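Local structure of aromatic-amino-acid aminotransferase (Burkholderia pseudomallei, 4F4E) at residues A[210-214]-A[215-219]; A[220-223]-A[224-228]. The protein probably catalyses the pyridoxal-phosphate-dependent transfer of amino groups between aromatic amino acids such as tyrosine and 2-oxoglutarate, working as a homodimer. One frame throughout, in Å; residues are numbered along the deposited sequence.

Contact 1: A[210-214]-A[215-219]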
loop_
_atom_site.group_PDB
_atom_site.type_symbol
_atom_site.label_atom_id
_atom_site.label_comp_id
_atom_site.label_asym_id
_atom_site.label_seq_id
_atom_site.Cartn_x
_atom_site.Cartn_y
_atom_site.Cartn_z
ATOM N N VAL A 210 -13.224 24.042 10.639
ATOM C CA VAL A 210 -14.453 24.757 10.296
ATOM C C VAL A 210 -15.275 23.863 9.413
ATOM O O VAL A 210 -14.793 23.479 8.348
ATOM C CB VAL A 210 -14.116 26.059 9.533
ATOM C CG1 VAL A 210 -15.349 26.579 8.783
ATOM C CG2 VAL A 210 -13.508 27.100 10.527
ATOM N N ASP A 211 -16.495 23.557 9.849
ATOM C CA ASP A 211 -17.369 22.589 9.172
ATOM C C ASP A 211 -18.644 23.221 8.671
ATOM O O ASP A 211 -19.094 24.267 9.186
ATOM C CB ASP A 211 -17.767 21.495 10.134
ATOM C CG ASP A 211 -16.699 20.452 10.327
ATOM O OD1 ASP A 211 -15.657 20.490 9.643
ATOM O OD2 ASP A 211 -16.891 19.635 11.213
ATOM N N LEU A 212 -19.233 22.586 7.652
ATOM C CA LEU A 212 -20.522 23.003 7.127
ATOM C C LEU A 212 -21.631 22.419 7.996
ATOM O O LEU A 212 -21.454 21.359 8.622
ATOM C CB LEU A 212 -20.708 22.540 5.679
ATOM C CG LEU A 212 -19.734 22.964 4.605
ATOM C CD1 LEU A 212 -20.117 22.222 3.311
ATOM C CD2 LEU A 212 -19.757 24.468 4.382
ATOM N N ASN A 213 -22.758 23.129 8.058
ATOM C CA ASN A 213 -23.936 22.607 8.738
ATOM C C ASN A 213 -24.808 21.866 7.717
ATOM O O ASN A 213 -24.636 22.043 6.504
ATOM C CB ASN A 213 -24.727 23.735 9.448
ATOM C CG ASN A 213 -25.280 24.766 8.483
ATOM O OD1 ASN A 213 -25.810 24.422 7.426
ATOM N ND2 ASN A 213 -25.140 26.032 8.824
ATOM N N ASP A 214 -25.737 21.054 8.231
ATOM C CA ASP A 214 -26.555 20.124 7.418
ATOM C C ASP A 214 -27.332 20.808 6.301
ATOM O O ASP A 214 -27.655 20.176 5.273
ATOM C CB ASP A 214 -27.529 19.361 8.322
ATOM C CG ASP A 214 -26.879 18.207 9.040
ATOM O OD1 ASP A 214 -25.643 17.989 8.864
ATOM O OD2 ASP A 214 -27.620 17.496 9.763
ATOM N N ALA A 215 -27.617 22.086 6.513
ATOM C CA ALA A 215 -28.312 22.914 5.556
ATOM C C ALA A 215 -27.406 23.474 4.468
ATOM O O ALA A 215 -27.832 23.659 3.340
ATOM C CB ALA A 215 -29.019 24.043 6.266
ATOM N N GLN A 216 -26.163 23.788 4.817
ATOM C CA GLN A 216 -25.183 24.181 3.819
ATOM C C GLN A 216 -24.831 22.949 2.981
ATOM O O GLN A 216 -24.622 23.053 1.755
ATOM C CB GLN A 216 -23.955 24.794 4.484
ATOM C CG GLN A 216 -24.245 26.155 5.131
ATOM C CD GLN A 216 -23.101 26.629 6.026
ATOM O OE1 GLN A 216 -22.499 25.834 6.736
ATOM N NE2 GLN A 216 -22.778 27.933 5.955
ATOM N N TRP A 217 -24.781 21.787 3.626
ATOM C CA TRP A 217 -24.522 20.544 2.906
ATOM C C TRP A 217 -25.608 20.306 1.885
ATOM O O TRP A 217 -25.306 19.901 0.755
ATOM C CB TRP A 217 -24.439 19.369 3.837
ATOM C CG TRP A 217 -23.074 19.145 4.447
ATOM C CD1 TRP A 217 -22.722 19.184 5.790
ATOM C CD2 TRP A 217 -21.865 18.816 3.728
ATOM N NE1 TRP A 217 -21.392 18.894 5.964
ATOM C CE2 TRP A 217 -20.814 18.652 4.742
ATOM C CE3 TRP A 217 -21.559 18.630 2.393
ATOM C CZ2 TRP A 217 -19.533 18.334 4.406
ATOM C CZ3 TRP A 217 -20.257 18.294 2.064
ATOM C CH2 TRP A 217 -19.266 18.179 3.045
ATOM N N ALA A 218 -26.869 20.611 2.224
ATOM C CA ALA A 218 -27.961 20.377 1.250
ATOM C C ALA A 218 -27.796 21.246 0.005
ATOM O O ALA A 218 -28.098 20.814 -1.124
ATOM C CB ALA A 218 -29.340 20.601 1.913
ATOM N N GLN A 219 -27.295 22.463 0.190
ATOM C CA GLN A 219 -27.054 23.348 -0.947
ATOM C C GLN A 219 -25.915 22.809 -1.800
ATOM O O GLN A 219 -25.971 22.869 -3.024
ATOM C CB GLN A 219 -26.730 24.761 -0.504
ATOM C CG GLN A 219 -27.909 25.374 0.245
ATOM C CD GLN A 219 -27.642 26.771 0.736
ATOM O OE1 GLN A 219 -27.697 27.719 -0.041
ATOM N NE2 GLN A 219 -27.406 26.915 2.026
HETATM O O HOH W 1 -20.902 26.297 8.950
HETATM O O HOH W 2 -19.723 18.739 8.334
#

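Contact 2: A[220-223]-A[224-228]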
loop_
_atom_site.group_PDB
_atom_site.type_symbol
_atom_site.label_atom_id
_atom_site.label_comp_id
_atom_site.label_asym_id
_atom_site.label_seq_id
_atom_site.Cartn_x
_atom_site.Cartn_y
_atom_site.Cartn_z
ATOM N N VAL A 220 -24.879 22.301 -1.137
ATOM C CA VAL A 220 -23.766 21.723 -1.869
ATOM C C VAL A 220 -24.224 20.542 -2.732
ATOM O O VAL A 220 -23.889 20.474 -3.910
ATOM C CB VAL A 220 -22.603 21.312 -0.948
ATOM C CG1 VAL A 220 -21.543 20.607 -1.760
ATOM C CG2 VAL A 220 -22.013 22.556 -0.282
ATOM N N VAL A 221 -24.975 19.623 -2.127
ATOM C CA VAL A 221 -25.508 18.474 -2.849
ATOM C C VAL A 221 -26.335 18.948 -4.064
ATOM O O VAL A 221 -26.167 18.417 -5.146
ATOM C CB VAL A 221 -26.383 17.582 -1.931
ATOM C CG1 VAL A 221 -27.074 16.476 -2.702
ATOM C CG2 VAL A 221 -25.511 16.996 -0.808
ATOM N N GLU A 222 -27.199 19.952 -3.869
ATOM C CA GLU A 222 -28.061 20.435 -4.966
ATOM C C GLU A 222 -27.236 20.986 -6.137
ATOM O O GLU A 222 -27.544 20.705 -7.317
ATOM C CB GLU A 222 -29.084 21.472 -4.484
ATOM C CG GLU A 222 -30.046 21.946 -5.578
ATOM C CD GLU A 222 -29.553 23.173 -6.389
ATOM O OE1 GLU A 222 -28.780 24.001 -5.847
ATOM O OE2 GLU A 222 -29.967 23.327 -7.574
ATOM N N VAL A 223 -26.173 21.732 -5.836
ATOM C CA VAL A 223 -25.297 22.262 -6.898
ATOM C C VAL A 223 -24.491 21.180 -7.595
ATOM O O VAL A 223 -24.425 21.160 -8.811
ATOM C CB VAL A 223 -24.368 23.397 -6.398
ATOM C CG1 VAL A 223 -23.489 23.901 -7.528
ATOM C CG2 VAL A 223 -25.222 24.534 -5.866
ATOM N N VAL A 224 -23.901 20.256 -6.822
ATOM C CA VAL A 224 -23.179 19.129 -7.413
ATOM C C VAL A 224 -24.112 18.360 -8.351
ATOM O O VAL A 224 -23.717 17.973 -9.439
ATOM C CB VAL A 224 -22.600 18.209 -6.322
ATOM C CG1 VAL A 224 -22.176 16.848 -6.909
ATOM C CG2 VAL A 224 -21.442 18.871 -5.604
ATOM N N LYS A 225 -25.341 18.129 -7.920
ATOM C CA LYS A 225 -26.297 17.410 -8.765
ATOM C C LYS A 225 -26.619 18.209 -10.027
ATOM O O LYS A 225 -26.483 17.688 -11.145
ATOM C CB LYS A 225 -27.575 17.026 -8.004
ATOM C CG LYS A 225 -28.513 16.138 -8.839
ATOM C CD LYS A 225 -29.213 15.047 -8.020
ATOM C CE LYS A 225 -30.119 14.135 -8.860
ATOM N NZ LYS A 225 -29.584 12.767 -9.060
ATOM N N ALA A 226 -27.036 19.464 -9.855
ATOM C CA ALA A 226 -27.422 20.314 -10.974
ATOM C C ALA A 226 -26.295 20.509 -12.006
ATOM O O ALA A 226 -26.566 20.544 -13.241
ATOM C CB ALA A 226 -27.971 21.650 -10.491
ATOM N N ARG A 227 -25.057 20.602 -11.530
ATOM C CA ARG A 227 -23.930 20.851 -12.414
ATOM C C ARG A 227 -23.154 19.608 -12.828
ATOM O O ARG A 227 -22.200 19.683 -13.588
ATOM C CB ARG A 227 -23.058 21.923 -11.811
ATOM C CG ARG A 227 -23.793 23.267 -11.840
ATOM C CD ARG A 227 -22.918 24.380 -11.354
ATOM N NE ARG A 227 -21.892 24.687 -12.334
ATOM C CZ ARG A 227 -22.103 25.331 -13.482
ATOM N NH1 ARG A 227 -23.309 25.754 -13.840
ATOM N NH2 ARG A 227 -21.080 25.583 -14.274
ATOM N N ARG A 228 -23.630 18.437 -12.396
ATOM C CA ARG A 228 -22.991 17.159 -12.734
ATOM C C ARG A 228 -21.510 17.145 -12.356
ATOM O O ARG A 228 -20.665 16.678 -13.103
ATOM C CB ARG A 228 -23.233 16.807 -14.192
ATOM C CG ARG A 228 -24.718 16.938 -14.551
ATOM C CD ARG A 228 -25.029 16.339 -15.905
ATOM N NE ARG A 228 -24.526 17.186 -16.997
ATOM C CZ ARG A 228 -23.493 16.900 -17.801
ATOM N NH1 ARG A 228 -22.782 15.766 -17.678
ATOM N NH2 ARG A 228 -23.157 17.783 -18.746
#

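Contact 1: A[210-214]-A[215-219]
Leu-212 CD1 lies over the middle of the Trp-217 indole, 3.8 Å from the centroid of its six-membered ring and only 7° off the ring normal, a CH-pi contact with the ring face. The leucine side chain reaches this far because CD1 extends anti to CA (chi2 174°), and CB covers the pyrrole end of the same face near NE1. At the ring edge, in its plane, Trp-217 NE1 donates to water 2 at 2.9 Å; that water donates in turn to Leu-212 O at 3.2 Å, so the rotation of the indole is tied to the backbone of the residue it packs against. On its other branch Leu-212 meets Gln-216, whose OE1 stands beside CD2. This amide oxygen takes two donors: Asn-213 N, 3.0 Å from Gln-216 OE1 and in the carbonyl plane on a lone pair with a nearly straight N-H (169°), and water 1, 2.8 Å from Gln-216 OE1, which also bonds Asp-211 O. The exchange is reciprocal, since Gln-216 N donates to Asn-213 OD1 at 2.7 Å, completing a capping box with Asn-213 as N-cap of helix 214-227. Asn-213 OD1 also receives a weak bond from Ala-215 N, and the two side-chain amides stack on each other. Asn-213 O accepts Trp-217 N at 2.9 Å, opening the regular helical pattern. Ala-250, Leu-253 and Phe-254 of helix 249-256 pack against the Trp-217 side chain, while Phe-182 and Val-180 meet both Leu-212 and Gln-216.

Contact 2: A[220-223]-A[224-228]
Arg-227 lies alongside Val-223, four residues earlier, both side chains pointing the same way. CB of Arg-227 starts 3.4 Å from Val-223 O, the carbonyl that also accepts Arg-227 N at 2.8 Å. Arg-227 CG, beside the backbone N (chi1 -69°), keeps 3.7 Å from Val-223 O. CD is the atom that touches the valine side chain, with Arg-227 CD 3.9 Å from Val-223 CG1, an apolar touch made by the aliphatic part of the chain. A bend at chi3 (72°) turns the guanidinium onward; NE and NH2 are both hydrogen-bonded elsewhere, NH2 to Tyr-192 O. On another side of the helix Val-224 CG2 rests 3.4 Å from Val-220 O, which accepts Val-224 N in an almost straight bond (N-H...O 175°). Lys-225 N and Ala-226 N continue the i to i-4 pattern to Val-221 O and Glu-222 O. The pattern is broken at Arg-228, whose positive phi and bonds back into the last turn, among them Arg-228 N to Lys-225 O at 3.2 Å, make a Schellman motif. Val-220 and Val-223 pack on helix 182-189; Val-220, Val-221 and Val-224 meet Phe-254 of helix 249-256; the helix they share is the connection of a beta-alpha-beta crossover, leading from strand 197-201 to its parallel neighbour 230-235.

Overall arrangement
Contacts 1 and 2 follow each other along helix 214-227, the first at its N-terminal entry and the second at its C-terminal end, with centres about 14 Å apart. Each has a buried side, Leu-212 and Trp-217 in contact 1, Val-220, Val-223 and Val-224 in contact 2, and an exposed one, with Asn-213, Asp-214 and Ala-215 against Glu-222, Lys-225 and Ala-226. Leu-212 CD1 and Val-220 CG2, 4.1 Å apart, join the apolar sides, and both contacts reach helices 182-189 and 249-256. Side-chain capping, water bridges and an aromatic face hold contact 1; in contact 2 backbone bonds dominate, closing in a Schellman turn, while the valines turn mainly to the neighbouring helices.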